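Local structure of AT-rich interactive domain-containing protein 4 (6LQF) at residues E28-V33 and G49-F54; C134-S139 and E153-G158. The protein probably reads chromatin as an ISWI component through its ARID-PHD cassette, which recognises DNA and a histone H3 tail carrying trimethyl-lysine. All blocks are in the same frame, centred on the assembly; numbering follows the deposited sequence.

The two contacts belong to the two halves of the cassette and follow one another along the chain. Contact 1 packs a loop on the first helix of the ARID part, whereas contact 2 builds a zinc site in the PHD finger. They lie on opposite sides of the chain's centre, their centres about 37 Å and their nearest atoms about 17 Å apart. Zinc features in both, though differently: a single aspartate of contact 1 reaches a metal, against three ligands in contact 2. Both stay clear of the bound DNA, with nearest atoms about 10 Å and about 9 Å from it; Trp154 of contact 2 packs on a modified side chain of the bound peptide.

Contact 1 (E28-V33 and G49-F54); sequences EFLRDV and GGLAEF. With ZN (zinc ion), chain E.
Arg31 and Leu51 bring their CA atoms to 6.7 Å where the short 3-10 turn 51-53 settles beside helix 26-39, and side chains alone make the join. Leu51 does most of the work from the loop side. With its CG anti to the backbone N (chi1 167°), it splits its two methyls between neighbouring helix residues: CD1 comes to 3.6 Å from CB of Leu30, while CD2 lies over one face of the Arg31 guanidinium, off centre, with NH2 of Arg31 at 3.6 Å from CD2 of Leu51. The arginine chain, extended from CG to NE, crosses Leu51 at about a right angle. Its polar end is not left to this apolar neighbour: NE forms a salt bridge with Glu27, one turn back on the same helix.

Further along the loop Phe54 turns its ring inward. CD2 of Leu30 meets the rim of that ring near its plane, 4.1 Å from CE2 of Phe54, and CG1 of Val33 comes obliquely to 3.9 Å from CZ of Phe54. The two methyls of Val33 are shared out, because CG2 rests on one face of the Phe29 ring. Met34 and Leu37 of the helix, with Leu66 of helix 66-74, extend the apolar packing around Phe54.

Asp32 belongs to a different face of the helix and takes no part in this packing. Its OD2 binds a zinc ion at 2.1 Å, together with His14, Cys16 and His126, and also accepts a hydrogen bond from the Tyr122 hydroxyl. Helix 26-39 thus carries a loop on one face and a metal ligand on another; the packing is that of the helical ARID/BRIGHT domain, with the loop that follows its first helix folded back against that helix.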
ATOM      1  N   GLU A  28       3.003   4.072  16.871  1.00 21.02           N
ATOM      2  CA  GLU A  28       3.683   5.302  16.517  1.00 21.66           C
ATOM      3  C   GLU A  28       3.109   5.911  15.234  1.00 20.34           C
ATOM      4  O   GLU A  28       2.897   7.120  15.162  1.00 20.03           O
ATOM      5  CB  GLU A  28       5.175   5.053  16.329  1.00 23.07           C
ATOM      6  CG  GLU A  28       5.912   6.338  16.024  1.00 28.94           C
ATOM      7  CD  GLU A  28       7.430   6.187  15.962  1.00 43.07           C
ATOM      8  OE1 GLU A  28       7.972   5.150  16.415  1.00 46.24           O
ATOM      9  OE2 GLU A  28       8.073   7.138  15.473  1.00 38.56           O
ATOM     10  N   PHE A  29       2.834   5.074  14.226  1.00 19.72           N
ATOM     11  CA  PHE A  29       2.210   5.570  13.006  1.00 18.53           C
ATOM     12  C   PHE A  29       0.846   6.209  13.275  1.00 16.84           C
ATOM     13  O   PHE A  29       0.603   7.342  12.834  1.00 17.58           O
ATOM     14  CB  PHE A  29       2.079   4.416  11.994  1.00 20.63           C
ATOM     15  CG  PHE A  29       1.309   4.788  10.800  1.00 19.38           C
ATOM     16  CD1 PHE A  29       1.929   5.495   9.765  1.00 20.49           C
ATOM     17  CD2 PHE A  29      -0.026   4.438  10.674  1.00 19.38           C
ATOM     18  CE1 PHE A  29       1.179   5.901   8.619  1.00 20.32           C
ATOM     19  CE2 PHE A  29      -0.755   4.828   9.495  1.00 19.67           C
ATOM     20  CZ  PHE A  29      -0.135   5.543   8.502  1.00 17.59           C
ATOM     21  N   LEU A  30      -0.038   5.478  13.955  1.00 17.65           N
ATOM     22  CA  LEU A  30      -1.393   5.975  14.132  1.00 17.35           C
ATOM     23  C   LEU A  30      -1.416   7.257  14.963  1.00 17.12           C
ATOM     24  O   LEU A  30      -2.195   8.174  14.671  1.00 18.42           O
ATOM     25  CB  LEU A  30      -2.274   4.912  14.788  1.00 19.17           C
ATOM     26  CG  LEU A  30      -2.591   3.718  13.868  1.00 21.89           C
ATOM     27  CD1 LEU A  30      -3.316   2.620  14.670  1.00 22.14           C
ATOM     28  CD2 LEU A  30      -3.437   4.138  12.623  1.00 20.65           C
ATOM     29  N   ARG A  31      -0.547   7.356  15.959  1.00 19.06           N
ATOM     30  CA  ARG A  31      -0.498   8.590  16.739  1.00 18.23           C
ATOM     31  C   ARG A  31      -0.016   9.739  15.876  1.00 19.35           C
ATOM     32  O   ARG A  31      -0.538  10.864  16.002  1.00 20.95           O
ATOM     33  CB  ARG A  31       0.378   8.383  17.988  1.00 18.91           C
ATOM     34  CG  ARG A  31      -0.287   7.440  18.985  1.00 22.02           C
ATOM     35  CD  ARG A  31       0.499   7.440  20.284  1.00 27.99           C
ATOM     36  NE  ARG A  31      -0.081   6.507  21.238  1.00 24.52           N
ATOM     37  CZ  ARG A  31      -1.103   6.813  22.048  1.00 23.68           C
ATOM     38  NH1 ARG A  31      -1.667   8.012  21.981  1.00 25.70           N
ATOM     39  NH2 ARG A  31      -1.596   5.899  22.880  1.00 27.78           N
ATOM     40  N   ASP A  32       0.914   9.465  14.956  1.00 18.16           N
ATOM     41  CA  ASP A  32       1.363  10.540  14.065  1.00 18.29           C
ATOM     42  C   ASP A  32       0.249  10.935  13.077  1.00 17.77           C
ATOM     43  O   ASP A  32       0.090  12.139  12.760  1.00 20.05           O
ATOM     44  CB  ASP A  32       2.642  10.129  13.299  1.00 20.10           C
ATOM     45  CG  ASP A  32       3.338  11.283  12.727  1.00 22.10           C
ATOM     46  OD1 ASP A  32       3.703  12.241  13.426  1.00 25.41           O
ATOM     47  OD2 ASP A  32       3.532  11.239  11.501  1.00 22.59           O
ATOM     48  N   VAL A  33      -0.532   9.970  12.608  1.00 18.66           N
ATOM     49  CA  VAL A  33      -1.672  10.309  11.729  1.00 17.71           C
ATOM     50  C   VAL A  33      -2.690  11.175  12.467  1.00 17.93           C
ATOM     51  O   VAL A  33      -3.172  12.183  11.895  1.00 17.86           O
ATOM     52  CB  VAL A  33      -2.382   9.056  11.147  1.00 17.03           C
ATOM     53  CG1 VAL A  33      -3.609   9.440  10.372  1.00 20.34           C
ATOM     54  CG2 VAL A  33      -1.431   8.311  10.198  1.00 16.78           C
ATOM     55  N   GLY A  49     -11.375   9.960  23.132  1.00 26.83           N
ATOM     56  CA  GLY A  49     -10.973   8.639  23.638  1.00 31.21           C
ATOM     57  C   GLY A  49      -9.640   8.158  23.132  1.00 34.91           C
ATOM     58  O   GLY A  49      -9.251   6.989  23.342  1.00 37.20           O
ATOM     59  N   GLY A  50      -8.938   9.036  22.432  1.00 26.45           N
ATOM     60  CA  GLY A  50      -7.578   8.764  22.015  1.00 28.94           C
ATOM     61  C   GLY A  50      -7.434   7.650  21.000  1.00 26.16           C
ATOM     62  O   GLY A  50      -8.363   7.301  20.247  1.00 30.61           O
ATOM     63  N   LEU A  51      -6.242   7.056  21.024  1.00 27.27           N
ATOM     64  CA  LEU A  51      -5.848   6.126  19.990  1.00 23.43           C
ATOM     65  C   LEU A  51      -6.763   4.888  19.964  1.00 24.11           C
ATOM     66  O   LEU A  51      -7.085   4.372  18.914  1.00 23.65           O
ATOM     67  CB  LEU A  51      -4.403   5.738  20.208  1.00 25.19           C
ATOM     68  CG  LEU A  51      -3.980   4.545  19.396  1.00 27.30           C
ATOM     69  CD1 LEU A  51      -3.897   5.023  17.984  1.00 28.27           C
ATOM     70  CD2 LEU A  51      -2.627   4.120  19.889  1.00 31.13           C
ATOM     71  N   ALA A  52      -7.255   4.460  21.109  1.00 25.57           N
ATOM     72  CA  ALA A  52      -8.134   3.291  21.170  1.00 27.65           C
ATOM     73  C   ALA A  52      -9.397   3.390  20.327  1.00 28.08           C
ATOM     74  O   ALA A  52      -9.909   2.347  19.856  1.00 30.91           O
ATOM     75  CB  ALA A  52      -8.517   3.017  22.652  1.00 29.48           C
ATOM     76  N   GLU A  53      -9.886   4.627  20.137  1.00 23.18           N
ATOM     77  CA  GLU A  53     -11.096   4.910  19.360  1.00 25.94           C
ATOM     78  C   GLU A  53     -10.871   5.379  17.896  1.00 22.02           C
ATOM     79  O   GLU A  53     -11.837   5.762  17.211  1.00 22.89           O
ATOM     80  CB  GLU A  53     -11.915   5.994  20.051  1.00 31.13           C
ATOM     81  CG  GLU A  53     -12.176   5.729  21.545  1.00 46.81           C
ATOM     82  CD  GLU A  53     -13.266   4.683  21.800  1.00 64.00           C
ATOM     83  OE1 GLU A  53     -13.394   4.236  22.963  1.00 69.91           O
ATOM     84  OE2 GLU A  53     -13.991   4.311  20.853  1.00 70.39           O
ATOM     85  N   PHE A  54      -9.618   5.408  17.451  1.00 20.83           N
ATOM     86  CA  PHE A  54      -9.274   5.941  16.113  1.00 17.35           C
ATOM     87  C   PHE A  54      -8.925   4.818  15.161  1.00 19.36           C
ATOM     88  O   PHE A  54      -8.107   3.950  15.537  1.00 21.19           O
ATOM     89  CB  PHE A  54      -8.093   6.890  16.235  1.00 20.13           C
ATOM     90  CG  PHE A  54      -7.602   7.393  14.919  1.00 21.47           C
ATOM     91  CD1 PHE A  54      -8.256   8.409  14.273  1.00 20.29           C
ATOM     92  CD2 PHE A  54      -6.500   6.831  14.339  1.00 20.28           C
ATOM     93  CE1 PHE A  54      -7.833   8.866  13.042  1.00 20.04           C
ATOM     94  CE2 PHE A  54      -6.042   7.253  13.102  1.00 19.68           C
ATOM     95  CZ  PHE A  54      -6.749   8.314  12.437  1.00 18.77           C
TER
HETATM   96 ZN    ZN E 801       4.491  12.872  10.651  1.00 23.77          ZN

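Contact 2 (C134-S139 and E153-G158); sequences CLICRS and EWAHFG. With ZN (zinc ion), chain G.
Cys134 and His156 reach the same zinc ion because SG of Cys134 is anti to its backbone N (chi1 176°), while CG of His156 lies anti to its own carbonyl carbon (chi1 -66°). SG of Cys134 and SG of Cys137 each bind the metal at 2.4 Å and ND1 of His156 at 2.1 Å; Cys159 completes the site of three cysteines and one histidine. Cys137 SG stands at the edge of the imidazole, in its plane. With ND1 on the metal and NE2 hydrogen-bonded to the carbonyl O of Thr141, the ring is held at both nitrogens, which sets its rotation.

The Cys134 thiolate is gripped from both segments. The backbone N of His156 donates to it at 3.3 Å, nearly straight at 163°, and N of Cys137 does so at 3.5 Å, with a weak third bond from N of Ile136. Such N-H donors probably stabilise its negative charge. Alongside, N of Leu135 bonds to the carbonyl O of Trp154 at 2.9 Å, and the Leu135 side chain packs with CD2 at 3.9 Å from CB of Ala155.

In this PHD finger the zinc knuckle 134-139 thus lies against strand 154-156, which pairs antiparallel with strand 145-147; Trp145 of that strand meets the His156 ring. Leu135 reaches Cys181 at the second zinc site, and Phe157 meets Tyr171 of helix 168-172.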
ATOM      1  N   CYS A 134      13.849  -0.121 -11.639  1.00 22.74           N
ATOM      2  CA  CYS A 134      13.863  -1.515 -12.098  1.00 20.96           C
ATOM      3  C   CYS A 134      15.225  -2.160 -11.876  1.00 24.44           C
ATOM      4  O   CYS A 134      16.243  -1.601 -12.259  1.00 24.21           O
ATOM      5  CB  CYS A 134      13.498  -1.546 -13.611  1.00 24.47           C
ATOM      6  SG  CYS A 134      13.577  -3.187 -14.343  1.00 21.75           S
ATOM      7  N   LEU A 135      15.232  -3.337 -11.271  1.00 24.17           N
ATOM      8  CA  LEU A 135      16.485  -4.012 -10.934  1.00 23.20           C
ATOM      9  C   LEU A 135      17.191  -4.447 -12.191  1.00 24.81           C
ATOM     10  O   LEU A 135      18.414  -4.683 -12.147  1.00 26.82           O
ATOM     11  CB  LEU A 135      16.222  -5.221  -9.993  1.00 24.43           C
ATOM     12  CG  LEU A 135      15.346  -6.369 -10.532  1.00 20.40           C
ATOM     13  CD1 LEU A 135      16.170  -7.456 -11.210  1.00 24.56           C
ATOM     14  CD2 LEU A 135      14.505  -7.000  -9.417  1.00 25.30           C
ATOM     15  N   ILE A 136      16.438  -4.606 -13.280  1.00 21.59           N
ATOM     16  CA  ILE A 136      17.071  -4.996 -14.577  1.00 24.77           C
ATOM     17  C   ILE A 136      17.609  -3.817 -15.347  1.00 25.40           C
ATOM     18  O   ILE A 136      18.812  -3.756 -15.617  1.00 29.81           O
ATOM     19  CB  ILE A 136      16.068  -5.771 -15.461  1.00 23.16           C
ATOM     20  CG1 ILE A 136      15.677  -7.059 -14.731  1.00 27.08           C
ATOM     21  CG2 ILE A 136      16.712  -6.119 -16.816  1.00 24.76           C
ATOM     22  CD1 ILE A 136      14.412  -7.748 -15.269  1.00 27.82           C
ATOM     23  N   CYS A 137      16.749  -2.872 -15.719  1.00 23.80           N
ATOM     24  CA  CYS A 137      17.173  -1.749 -16.587  1.00 23.19           C
ATOM     25  C   CYS A 137      17.593  -0.467 -15.879  1.00 25.97           C
ATOM     26  O   CYS A 137      18.061   0.459 -16.520  1.00 28.05           O
ATOM     27  CB  CYS A 137      16.074  -1.385 -17.567  1.00 26.28           C
ATOM     28  SG  CYS A 137      14.666  -0.483 -16.813  1.00 26.54           S
ATOM     29  N   ARG A 138      17.330  -0.392 -14.578  1.00 23.25           N
ATOM     30  CA  ARG A 138      17.789   0.685 -13.689  1.00 27.69           C
ATOM     31  C   ARG A 138      17.069   2.009 -13.954  1.00 28.87           C
ATOM     32  O   ARG A 138      17.561   3.072 -13.559  1.00 33.74           O
ATOM     33  CB  ARG A 138      19.317   0.876 -13.781  1.00 32.10           C
ATOM     34  CG  ARG A 138      20.157  -0.392 -13.864  1.00 38.51           C
ATOM     35  CD  ARG A 138      19.990  -1.346 -12.679  1.00 52.39           C
ATOM     36  NE  ARG A 138      20.016  -0.662 -11.392  1.00 63.09           N
ATOM     37  CZ  ARG A 138      20.099  -1.275 -10.210  1.00 69.52           C
ATOM     38  NH1 ARG A 138      20.187  -2.603 -10.141  1.00 69.53           N
ATOM     39  NH2 ARG A 138      20.099  -0.558  -9.091  1.00 69.60           N
ATOM     40  N   SER A 139      15.903   1.954 -14.590  1.00 27.59           N
ATOM     41  CA  SER A 139      15.099   3.159 -14.805  1.00 30.50           C
ATOM     42  C   SER A 139      13.741   3.036 -14.114  1.00 30.00           C
ATOM     43  O   SER A 139      13.379   1.946 -13.636  1.00 27.06           O
ATOM     44  CB  SER A 139      14.892   3.393 -16.298  1.00 35.73           C
ATOM     45  OG  SER A 139      13.692   2.770 -16.742  1.00 38.37           O
ATOM     46  N   GLU A 153      13.243  -6.548  -4.468  1.00 20.82           N
ATOM     47  CA  GLU A 153      13.398  -5.452  -5.394  1.00 22.33           C
ATOM     48  C   GLU A 153      12.313  -5.526  -6.463  1.00 20.23           C
ATOM     49  O   GLU A 153      11.587  -6.526  -6.577  1.00 21.09           O
ATOM     50  CB  GLU A 153      14.779  -5.469  -6.009  1.00 26.49           C
ATOM     51  CG  GLU A 153      15.828  -5.170  -4.982  1.00 28.44           C
ATOM     52  CD  GLU A 153      17.226  -5.238  -5.545  1.00 57.59           C
ATOM     53  OE1 GLU A 153      17.369  -5.559  -6.743  1.00 61.45           O
ATOM     54  OE2 GLU A 153      18.183  -4.969  -4.791  1.00 72.64           O
ATOM     55  N   TRP A 154      12.212  -4.470  -7.268  1.00 18.68           N
ATOM     56  CA  TRP A 154      11.173  -4.378  -8.253  1.00 18.67           C
ATOM     57  C   TRP A 154      11.695  -4.433  -9.677  1.00 20.46           C
ATOM     58  O   TRP A 154      12.775  -3.953  -9.917  1.00 21.80           O
ATOM     59  CB  TRP A 154      10.445  -3.049  -8.106  1.00 21.49           C
ATOM     60  CG  TRP A 154       9.499  -2.954  -6.907  1.00 19.13           C
ATOM     61  CD1 TRP A 154       9.765  -2.471  -5.669  1.00 23.21           C
ATOM     62  CD2 TRP A 154       8.120  -3.310  -6.931  1.00 18.58           C
ATOM     63  NE1 TRP A 154       8.614  -2.515  -4.890  1.00 23.56           N
ATOM     64  CE2 TRP A 154       7.584  -2.981  -5.669  1.00 21.35           C
ATOM     65  CE3 TRP A 154       7.269  -3.791  -7.932  1.00 19.20           C
ATOM     66  CZ2 TRP A 154       6.241  -3.224  -5.352  1.00 20.44           C
ATOM     67  CZ3 TRP A 154       5.942  -4.034  -7.621  1.00 19.51           C
ATOM     68  CH2 TRP A 154       5.426  -3.704  -6.376  1.00 17.95           C
ATOM     69  N   ALA A 155      10.965  -5.105 -10.544  1.00 18.04           N
ATOM     70  CA  ALA A 155      11.345  -5.229 -11.950  1.00 17.69           C
ATOM     71  C   ALA A 155      10.187  -4.886 -12.870  1.00 20.15           C
ATOM     72  O   ALA A 155       9.033  -5.241 -12.605  1.00 20.22           O
ATOM     73  CB  ALA A 155      11.827  -6.650 -12.241  1.00 21.46           C
ATOM     74  N   HIS A 156      10.448  -4.205 -13.978  1.00 19.67           N
ATOM     75  CA  HIS A 156       9.435  -4.202 -15.010  1.00 20.10           C
ATOM     76  C   HIS A 156       9.183  -5.598 -15.524  1.00 23.15           C
ATOM     77  O   HIS A 156      10.137  -6.308 -15.906  1.00 21.91           O
ATOM     78  CB  HIS A 156       9.886  -3.417 -16.257  1.00 19.01           C
ATOM     79  CG  HIS A 156      10.065  -1.959 -16.031  1.00 22.08           C
ATOM     80  ND1 HIS A 156      11.299  -1.347 -16.061  1.00 21.94           N
ATOM     81  CD2 HIS A 156       9.174  -0.977 -15.691  1.00 22.27           C
ATOM     82  CE1 HIS A 156      11.157  -0.041 -15.883  1.00 29.54           C
ATOM     83  NE2 HIS A 156       9.880   0.199 -15.607  1.00 26.91           N
ATOM     84  N   PHE A 157       7.934  -5.968 -15.686  1.00 19.19           N
ATOM     85  CA  PHE A 157       7.606  -7.270 -16.244  1.00 22.57           C
ATOM     86  C   PHE A 157       8.229  -7.430 -17.621  1.00 26.75           C
ATOM     87  O   PHE A 157       8.760  -8.512 -17.951  1.00 26.66           O
ATOM     88  CB  PHE A 157       6.085  -7.412 -16.307  1.00 25.76           C
ATOM     89  CG  PHE A 157       5.625  -8.794 -16.611  1.00 29.83           C
ATOM     90  CD1 PHE A 157       5.804  -9.800 -15.681  1.00 32.69           C
ATOM     91  CD2 PHE A 157       4.963  -9.076 -17.798  1.00 37.68           C
ATOM     92  CE1 PHE A 157       5.371 -11.105 -15.953  1.00 42.51           C
ATOM     93  CE2 PHE A 157       4.527 -10.378 -18.082  1.00 38.98           C
ATOM     94  CZ  PHE A 157       4.733 -11.384 -17.150  1.00 39.04           C
ATOM     95  N   GLY A 158       8.197  -6.327 -18.378  1.00 23.30           N
ATOM     96  CA  GLY A 158       8.731  -6.274 -19.751  1.00 24.84           C
ATOM     97  C   GLY A 158      10.223  -6.417 -19.831  1.00 27.15           C
ATOM     98  O   GLY A 158      10.762  -6.720 -20.921  1.00 30.23           O
TER
HETATM   99 ZN    ZN G 803      13.119  -2.286 -16.488  1.00 22.45          ZN